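Local coordinates for T9SS C-terminal target domain-containing protein (Bacteroides cellulosilyticus, PDB 5JVK) that probably hydrolyses O-glycosidic bonds, as a family 39 glycoside hydrolase from a gut symbiont, at residues E100-M106 with A412-N417; L357-Y361 with G372-Y376. All coordinates share one frame; numbering follows the deposited sequence.

Contact 1 of 2, residues E100-M106 with A412-N417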
ATOM      1  N   GLU A 100     -10.564  13.277   6.571  1.00 42.56           N
ATOM      2  CA  GLU A 100      -9.382  14.052   7.001  1.00 42.90           C
ATOM      3  C   GLU A 100      -8.414  13.296   7.924  1.00 40.99           C
ATOM      4  O   GLU A 100      -7.264  13.712   8.075  1.00 40.95           O
ATOM      5  CB  GLU A 100      -9.805  15.377   7.673  1.00 44.98           C
ATOM      6  CG  GLU A 100     -10.463  15.239   9.048  1.00 46.61           C
ATOM      7  CD  GLU A 100     -11.009  16.553   9.585  1.00 48.55           C
ATOM      8  OE1 GLU A 100     -10.268  17.562   9.572  1.00 50.20           O
ATOM      9  OE2 GLU A 100     -12.177  16.576  10.035  1.00 49.17           O
ATOM     10  N   GLU A 101      -8.884  12.216   8.552  1.00 38.57           N
ATOM     11  CA  GLU A 101      -8.065  11.404   9.461  1.00 36.75           C
ATOM     12  C   GLU A 101      -7.339  10.214   8.801  1.00 34.28           C
ATOM     13  O   GLU A 101      -6.708   9.425   9.500  1.00 33.81           O
ATOM     14  CB  GLU A 101      -8.930  10.909  10.627  1.00 37.67           C
ATOM     15  CG  GLU A 101      -9.503  12.032  11.481  1.00 38.73           C
ATOM     16  CD  GLU A 101     -10.164  11.537  12.758  1.00 39.46           C
ATOM     17  OE1 GLU A 101     -10.642  10.380  12.788  1.00 39.84           O
ATOM     18  OE2 GLU A 101     -10.210  12.314  13.733  1.00 39.90           O
ATOM     19  N   ARG A 102      -7.410  10.082   7.477  1.00 32.06           N
ATOM     20  CA  ARG A 102      -6.686   9.013   6.782  1.00 31.05           C
ATOM     21  C   ARG A 102      -5.175   9.274   6.758  1.00 29.83           C
ATOM     22  O   ARG A 102      -4.757  10.425   6.626  1.00 29.14           O
ATOM     23  CB  ARG A 102      -7.169   8.867   5.348  1.00 31.56           C
ATOM     24  CG  ARG A 102      -8.555   8.278   5.215  1.00 32.56           C
ATOM     25  CD  ARG A 102      -8.906   8.130   3.747  1.00 33.36           C
ATOM     26  NE  ARG A 102      -9.045   9.435   3.108  1.00 33.71           N
ATOM     27  CZ  ARG A 102      -9.071   9.653   1.793  1.00 34.66           C
ATOM     28  NH1 ARG A 102      -8.965   8.653   0.914  1.00 34.60           N
ATOM     29  NH2 ARG A 102      -9.201  10.901   1.351  1.00 35.25           N
ATOM     30  N   PRO A 103      -4.353   8.208   6.876  1.00 28.54           N
ATOM     31  CA  PRO A 103      -2.901   8.370   6.755  1.00 27.77           C
ATOM     32  C   PRO A 103      -2.452   8.948   5.414  1.00 27.08           C
ATOM     33  O   PRO A 103      -2.702   8.357   4.364  1.00 26.44           O
ATOM     34  CB  PRO A 103      -2.373   6.944   6.933  1.00 28.02           C
ATOM     35  CG  PRO A 103      -3.388   6.287   7.789  1.00 28.27           C
ATOM     36  CD  PRO A 103      -4.704   6.848   7.336  1.00 28.36           C
ATOM     37  N   LEU A 104      -1.788  10.098   5.479  1.00 26.41           N
ATOM     38  CA  LEU A 104      -1.267  10.804   4.309  1.00 25.96           C
ATOM     39  C   LEU A 104      -0.019  10.144   3.714  1.00 25.71           C
ATOM     40  O   LEU A 104       0.376  10.492   2.599  1.00 25.63           O
ATOM     41  CB  LEU A 104      -0.957  12.263   4.663  1.00 25.81           C
ATOM     42  CG  LEU A 104      -2.148  13.113   5.132  1.00 25.85           C
ATOM     43  CD1 LEU A 104      -1.678  14.451   5.684  1.00 25.79           C
ATOM     44  CD2 LEU A 104      -3.152  13.329   4.006  1.00 25.82           C
ATOM     45  N   ASP A 105       0.599   9.219   4.457  1.00 25.59           N
ATOM     46  CA  ASP A 105       1.761   8.450   3.985  1.00 25.37           C
ATOM     47  C   ASP A 105       1.436   7.041   3.458  1.00 25.63           C
ATOM     48  O   ASP A 105       2.323   6.375   2.923  1.00 26.03           O
ATOM     49  CB  ASP A 105       2.861   8.385   5.068  1.00 25.11           C
ATOM     50  CG  ASP A 105       2.398   7.735   6.374  1.00 24.94           C
ATOM     51  OD1 ASP A 105       1.187   7.483   6.555  1.00 24.93           O
ATOM     52  OD2 ASP A 105       3.262   7.497   7.240  1.00 24.68           O
ATOM     53  N   MET A 106       0.187   6.593   3.598  1.00 25.60           N
ATOM     54  CA  MET A 106      -0.228   5.290   3.066  1.00 25.89           C
ATOM     55  C   MET A 106      -0.610   5.413   1.597  1.00 25.22           C
ATOM     56  O   MET A 106      -1.558   6.120   1.261  1.00 25.32           O
ATOM     57  CB  MET A 106      -1.407   4.699   3.856  1.00 26.71           C
ATOM     58  CG  MET A 106      -1.003   4.022   5.159  1.00 27.54           C
ATOM     59  SD  MET A 106      -2.330   3.115   5.984  1.00 28.82           S
ATOM     60  CE  MET A 106      -2.724   1.849   4.777  1.00 28.34           C
ATOM     61  N   ALA A 412      -4.749   1.660   9.227  1.00 20.49           N
ATOM     62  CA  ALA A 412      -5.037   3.025   8.785  1.00 20.75           C
ATOM     63  C   ALA A 412      -5.931   3.775   9.774  1.00 21.22           C
ATOM     64  O   ALA A 412      -5.670   4.939  10.080  1.00 21.13           O
ATOM     65  CB  ALA A 412      -5.691   3.013   7.412  1.00 20.87           C
ATOM     66  N   SER A 413      -6.978   3.103  10.265  1.00 21.55           N
ATOM     67  CA  SER A 413      -7.934   3.710  11.206  1.00 21.92           C
ATOM     68  C   SER A 413      -7.326   4.083  12.564  1.00 22.28           C
ATOM     69  O   SER A 413      -7.802   5.007  13.223  1.00 22.18           O
ATOM     70  CB  SER A 413      -9.137   2.785  11.431  1.00 21.84           C
ATOM     71  OG  SER A 413      -8.802   1.702  12.280  1.00 21.94           O
ATOM     72  N   LEU A 414      -6.289   3.355  12.973  1.00 22.96           N
ATOM     73  CA  LEU A 414      -5.595   3.610  14.239  1.00 23.75           C
ATOM     74  C   LEU A 414      -4.455   4.614  14.101  1.00 23.98           C
ATOM     75  O   LEU A 414      -4.357   5.532  14.909  1.00 24.05           O
ATOM     76  CB  LEU A 414      -5.081   2.296  14.833  1.00 24.18           C
ATOM     77  CG  LEU A 414      -6.196   1.512  15.545  1.00 24.60           C
ATOM     78  CD1 LEU A 414      -6.204   0.033  15.184  1.00 24.88           C
ATOM     79  CD2 LEU A 414      -6.097   1.720  17.047  1.00 24.74           C
ATOM     80  N   LEU A 415      -3.600   4.428  13.093  1.00 24.65           N
ATOM     81  CA  LEU A 415      -2.460   5.332  12.832  1.00 25.09           C
ATOM     82  C   LEU A 415      -2.886   6.775  12.594  1.00 25.42           C
ATOM     83  O   LEU A 415      -2.328   7.695  13.190  1.00 25.40           O
ATOM     84  CB  LEU A 415      -1.642   4.875  11.612  1.00 25.25           C
ATOM     85  CG  LEU A 415      -0.517   3.860  11.829  1.00 25.50           C
ATOM     86  CD1 LEU A 415      -0.037   3.307  10.494  1.00 25.40           C
ATOM     87  CD2 LEU A 415       0.641   4.486  12.595  1.00 25.42           C
ATOM     88  N   LYS A 416      -3.865   6.952  11.708  1.00 26.17           N
ATOM     89  CA  LYS A 416      -4.299   8.272  11.254  1.00 26.70           C
ATOM     90  C   LYS A 416      -3.068   9.106  10.844  1.00 26.75           C
ATOM     91  O   LYS A 416      -2.285   8.656  10.009  1.00 26.43           O
ATOM     92  CB  LYS A 416      -5.161   8.959  12.326  1.00 27.12           C
ATOM     93  CG  LYS A 416      -6.408   8.208  12.760  1.00 27.64           C
ATOM     94  CD  LYS A 416      -7.212   9.070  13.727  1.00 28.29           C
ATOM     95  CE  LYS A 416      -8.514   8.420  14.159  1.00 28.91           C
ATOM     96  NZ  LYS A 416      -8.299   7.409  15.228  1.00 29.79           N
ATOM     97  N   ASN A 417      -2.880  10.289  11.436  1.00 27.10           N
ATOM     98  CA  ASN A 417      -1.671  11.075  11.245  1.00 27.11           C
ATOM     99  C   ASN A 417      -0.985  11.355  12.579  1.00 27.32           C
ATOM    100  O   ASN A 417      -0.340  12.392  12.752  1.00 28.01           O
ATOM    101  CB  ASN A 417      -2.034  12.359  10.512  1.00 27.15           C
ATOM    102  CG  ASN A 417      -2.390  12.100   9.069  1.00 27.31           C
ATOM    103  OD1 ASN A 417      -3.547  12.189   8.664  1.00 27.67           O
ATOM    104  ND2 ASN A 417      -1.387  11.741   8.292  1.00 27.38           N
TER
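Pro103 and Lys416 bring the two backbones together, with their CA atoms 4.7 Å apart, where the loop entering strand 106-109 crosses the end of helix 403-415. Lys416 is the first residue to leave the helix and has a positive phi of 49°. Its CA-H meets Glu101 O, with CA to O at 3.2 Å. A second CA-H...O contact runs the other way, from Pro103 CA to Lys416 O at 3.3 Å. The side chains of Glu101 and Lys416 lie alongside each other and point the same way. Glu101 OE1 touches Lys416 CE at 3.2 Å, yet it stays 4.5 Å from Lys416 NZ. A bend at the last torsion of the lysine (chi4 80°) turns NZ back to its own helix. There it donates to Ser413 O at 3.2 Å, almost straight onto the carbonyl. Deeper in, the Pro103 ring sets its CD 4.0 Å from Ala412 CB. Met106 reaches the same methyl with its sulfur, SD to CB 3.7 Å. At the outer side, the side chain of Asn417 lies across that of Leu104, roughly perpendicular to it. Apolar packing and CA-H...O contacts are thus part of what joins the segments. Arg365 of helix 350-366 ties both together by its bonds to Lys416 O and Asp105, and the opposite charges of Glu101 and Lys416 probably add a modest attraction.

Contact 2 of 2, residues L357-Y361 with G372-Y376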
ATOM      1  N   LEU A 357       2.095  -6.110   6.469  1.00 16.33           N
ATOM      2  CA  LEU A 357       1.542  -4.843   5.978  1.00 16.40           C
ATOM      3  C   LEU A 357       1.352  -3.856   7.128  1.00 16.29           C
ATOM      4  O   LEU A 357       1.819  -2.723   7.053  1.00 16.39           O
ATOM      5  CB  LEU A 357       0.211  -5.067   5.253  1.00 16.51           C
ATOM      6  CG  LEU A 357      -0.404  -3.856   4.528  1.00 16.56           C
ATOM      7  CD1 LEU A 357      -1.166  -4.310   3.292  1.00 16.68           C
ATOM      8  CD2 LEU A 357      -1.317  -3.019   5.421  1.00 16.45           C
ATOM      9  N   ALA A 358       0.666  -4.292   8.181  1.00 16.17           N
ATOM     10  CA  ALA A 358       0.435  -3.450   9.358  1.00 16.14           C
ATOM     11  C   ALA A 358       1.749  -3.027   9.997  1.00 16.20           C
ATOM     12  O   ALA A 358       1.928  -1.859  10.342  1.00 16.41           O
ATOM     13  CB  ALA A 358      -0.423  -4.183  10.377  1.00 16.18           C
ATOM     14  N   ARG A 359       2.661  -3.986  10.140  1.00 16.02           N
ATOM     15  CA  ARG A 359       3.974  -3.739  10.730  1.00 15.92           C
ATOM     16  C   ARG A 359       4.837  -2.777   9.913  1.00 16.03           C
ATOM     17  O   ARG A 359       5.564  -1.963  10.489  1.00 15.93           O
ATOM     18  CB  ARG A 359       4.703  -5.066  11.000  1.00 15.83           C
ATOM     19  CG  ARG A 359       4.224  -5.704  12.290  1.00 15.79           C
ATOM     20  CD  ARG A 359       4.348  -7.215  12.357  1.00 15.72           C
ATOM     21  NE  ARG A 359       5.721  -7.705  12.304  1.00 15.62           N
ATOM     22  CZ  ARG A 359       6.085  -8.967  12.538  1.00 15.63           C
ATOM     23  NH1 ARG A 359       5.186  -9.900  12.862  1.00 15.67           N
ATOM     24  NH2 ARG A 359       7.366  -9.307  12.459  1.00 15.70           N
ATOM     25  N   THR A 360       4.740  -2.855   8.585  1.00 16.22           N
ATOM     26  CA  THR A 360       5.428  -1.904   7.697  1.00 16.44           C
ATOM     27  C   THR A 360       5.018  -0.458   7.984  1.00 16.54           C
ATOM     28  O   THR A 360       5.876   0.404   8.169  1.00 16.45           O
ATOM     29  CB  THR A 360       5.168  -2.217   6.204  1.00 16.36           C
ATOM     30  OG1 THR A 360       5.761  -3.473   5.875  1.00 16.14           O
ATOM     31  CG2 THR A 360       5.754  -1.141   5.285  1.00 16.39           C
ATOM     32  N   TYR A 361       3.715  -0.203   8.021  1.00 16.73           N
ATOM     33  CA  TYR A 361       3.215   1.162   8.221  1.00 17.08           C
ATOM     34  C   TYR A 361       3.398   1.656   9.658  1.00 17.33           C
ATOM     35  O   TYR A 361       3.640   2.846   9.876  1.00 17.36           O
ATOM     36  CB  TYR A 361       1.759   1.283   7.758  1.00 17.00           C
ATOM     37  CG  TYR A 361       1.626   1.180   6.255  1.00 17.05           C
ATOM     38  CD1 TYR A 361       2.157   2.164   5.429  1.00 17.23           C
ATOM     39  CD2 TYR A 361       0.985   0.095   5.655  1.00 17.25           C
ATOM     40  CE1 TYR A 361       2.050   2.081   4.051  1.00 17.33           C
ATOM     41  CE2 TYR A 361       0.872   0.001   4.272  1.00 17.38           C
ATOM     42  CZ  TYR A 361       1.407   1.001   3.475  1.00 17.45           C
ATOM     43  OH  TYR A 361       1.307   0.930   2.106  1.00 17.63           O
ATOM     44  N   GLY A 372       5.427   8.999   1.476  1.00 22.56           N
ATOM     45  CA  GLY A 372       4.608   8.074   0.696  1.00 22.06           C
ATOM     46  C   GLY A 372       5.205   6.680   0.609  1.00 21.60           C
ATOM     47  O   GLY A 372       6.181   6.460  -0.109  1.00 21.68           O
ATOM     48  N   VAL A 373       4.611   5.747   1.350  1.00 20.98           N
ATOM     49  CA  VAL A 373       4.984   4.340   1.308  1.00 20.45           C
ATOM     50  C   VAL A 373       3.878   3.588   0.580  1.00 20.12           C
ATOM     51  O   VAL A 373       2.775   3.434   1.110  1.00 20.08           O
ATOM     52  CB  VAL A 373       5.194   3.780   2.730  1.00 20.40           C
ATOM     53  CG1 VAL A 373       5.488   2.284   2.693  1.00 20.35           C
ATOM     54  CG2 VAL A 373       6.316   4.544   3.425  1.00 20.55           C
ATOM     55  N   PHE A 374       4.187   3.124  -0.632  1.00 19.62           N
ATOM     56  CA  PHE A 374       3.195   2.543  -1.537  1.00 19.45           C
ATOM     57  C   PHE A 374       3.252   1.016  -1.527  1.00 19.39           C
ATOM     58  O   PHE A 374       4.258   0.427  -1.929  1.00 19.34           O
ATOM     59  CB  PHE A 374       3.411   3.053  -2.962  1.00 19.38           C
ATOM     60  CG  PHE A 374       3.109   4.511  -3.139  1.00 19.30           C
ATOM     61  CD1 PHE A 374       1.949   4.923  -3.788  1.00 19.30           C
ATOM     62  CD2 PHE A 374       3.989   5.482  -2.666  1.00 19.33           C
ATOM     63  CE1 PHE A 374       1.675   6.271  -3.962  1.00 19.34           C
ATOM     64  CE2 PHE A 374       3.715   6.832  -2.827  1.00 19.25           C
ATOM     65  CZ  PHE A 374       2.558   7.226  -3.480  1.00 19.32           C
ATOM     66  N   TRP A 375       2.170   0.383  -1.077  1.00 19.32           N
ATOM     67  CA  TRP A 375       2.076  -1.071  -1.078  1.00 19.43           C
ATOM     68  C   TRP A 375       1.971  -1.600  -2.502  1.00 19.70           C
ATOM     69  O   TRP A 375       1.144  -1.115  -3.278  1.00 19.80           O
ATOM     70  CB  TRP A 375       0.861  -1.546  -0.279  1.00 19.39           C
ATOM     71  CG  TRP A 375       0.683  -3.037  -0.306  1.00 19.36           C
ATOM     72  CD1 TRP A 375      -0.054  -3.762  -1.199  1.00 19.32           C
ATOM     73  CD2 TRP A 375       1.269  -3.984   0.591  1.00 19.35           C
ATOM     74  NE1 TRP A 375       0.033  -5.102  -0.909  1.00 19.34           N
ATOM     75  CE2 TRP A 375       0.838  -5.265   0.187  1.00 19.27           C
ATOM     76  CE3 TRP A 375       2.111  -3.873   1.704  1.00 19.41           C
ATOM     77  CZ2 TRP A 375       1.218  -6.428   0.858  1.00 19.22           C
ATOM     78  CZ3 TRP A 375       2.489  -5.030   2.370  1.00 19.42           C
ATOM     79  CH2 TRP A 375       2.039  -6.291   1.945  1.00 19.32           C
ATOM     80  N   TYR A 376       2.804  -2.587  -2.837  1.00 19.90           N
ATOM     81  CA  TYR A 376       2.669  -3.323  -4.091  1.00 20.15           C
ATOM     82  C   TYR A 376       2.002  -4.669  -3.795  1.00 20.20           C
ATOM     83  O   TYR A 376       2.570  -5.461  -3.049  1.00 20.30           O
ATOM     84  CB  TYR A 376       4.021  -3.554  -4.777  1.00 20.14           C
ATOM     85  CG  TYR A 376       3.826  -4.099  -6.170  1.00 20.19           C
ATOM     86  CD1 TYR A 376       3.630  -3.240  -7.248  1.00 20.28           C
ATOM     87  CD2 TYR A 376       3.767  -5.476  -6.404  1.00 20.24           C
ATOM     88  CE1 TYR A 376       3.411  -3.732  -8.525  1.00 20.33           C
ATOM     89  CE2 TYR A 376       3.550  -5.979  -7.680  1.00 20.29           C
ATOM     90  CZ  TYR A 376       3.373  -5.103  -8.737  1.00 20.45           C
ATOM     91  OH  TYR A 376       3.159  -5.587 -10.005  1.00 20.48           O
TER
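Leu357 and Trp375 form the tight part of this contact. The leucine comes down on the indole, and CD1 sits over one face. It lies 3.6 Å from the centroid of the six-membered ring of Trp375 and only 9° off the ring normal, a clear CH-pi contact. Leu357 CG is anti to the backbone N (chi1 -173°), which carries the methyl out from the helix and over the ring. Leu357 CB lies above the same face near its outer margin, 3.7 Å from Trp375 CZ3. The indole is held at its other end too, because Trp375 NE1 donates to Phe392 O. Helix 350-366 and strand 373-375 belong to the last beta-alpha-beta unit of a (beta/alpha)8 barrel, the TIM-barrel fold. In the short segments their axes approach to 10.6 Å and run nearly antiparallel, at 171°. Tyr361 spans this gap with its ring. Its hydroxyl points at the strand backbone, with Tyr361 OH 3.1 Å from Val373 O, close to the plane of the ring. This is a possible hydrogen bond, but its single proton could go to a different acceptor instead, so the bond is not settled. Beside it, Tyr361 CE1 packs on Val373 CG1 at 3.7 Å; the two side chains pass alongside each other, pointing opposite ways. The looser part is at Thr360, whose CG2 comes no nearer than 4.3 Å to Val373 CG1. Its hydroxyl turns back to Tyr356 O within the helix. Even this side is buried: Ile341 of the neighbouring strand and Trp343 also touch Thr360.

How the contacts relate
Contact 2 lies nested within the chain loop that contact 1 closes, and their centres are about 12 Å apart. They touch directly. Asp105 O and Val373 N, 2.8 Å apart, probably form a hydrogen bond where the first barrel strand meets the last. Tyr361 of contact 2 also packs against both segments of contact 1: its CD1 lies on Met106 CG at 3.7 Å, and Leu415 CD1 is 3.8 Å from Tyr361 O. Contact 1 is at the end of the barrel where strand 106-109 begins. In TIM-barrel hydrolases the active site lies at the opposite end, where the strands finish. Segment 372-376 runs toward that end, where Tyr376 OH is hydrogen-bonded to His111 NE2.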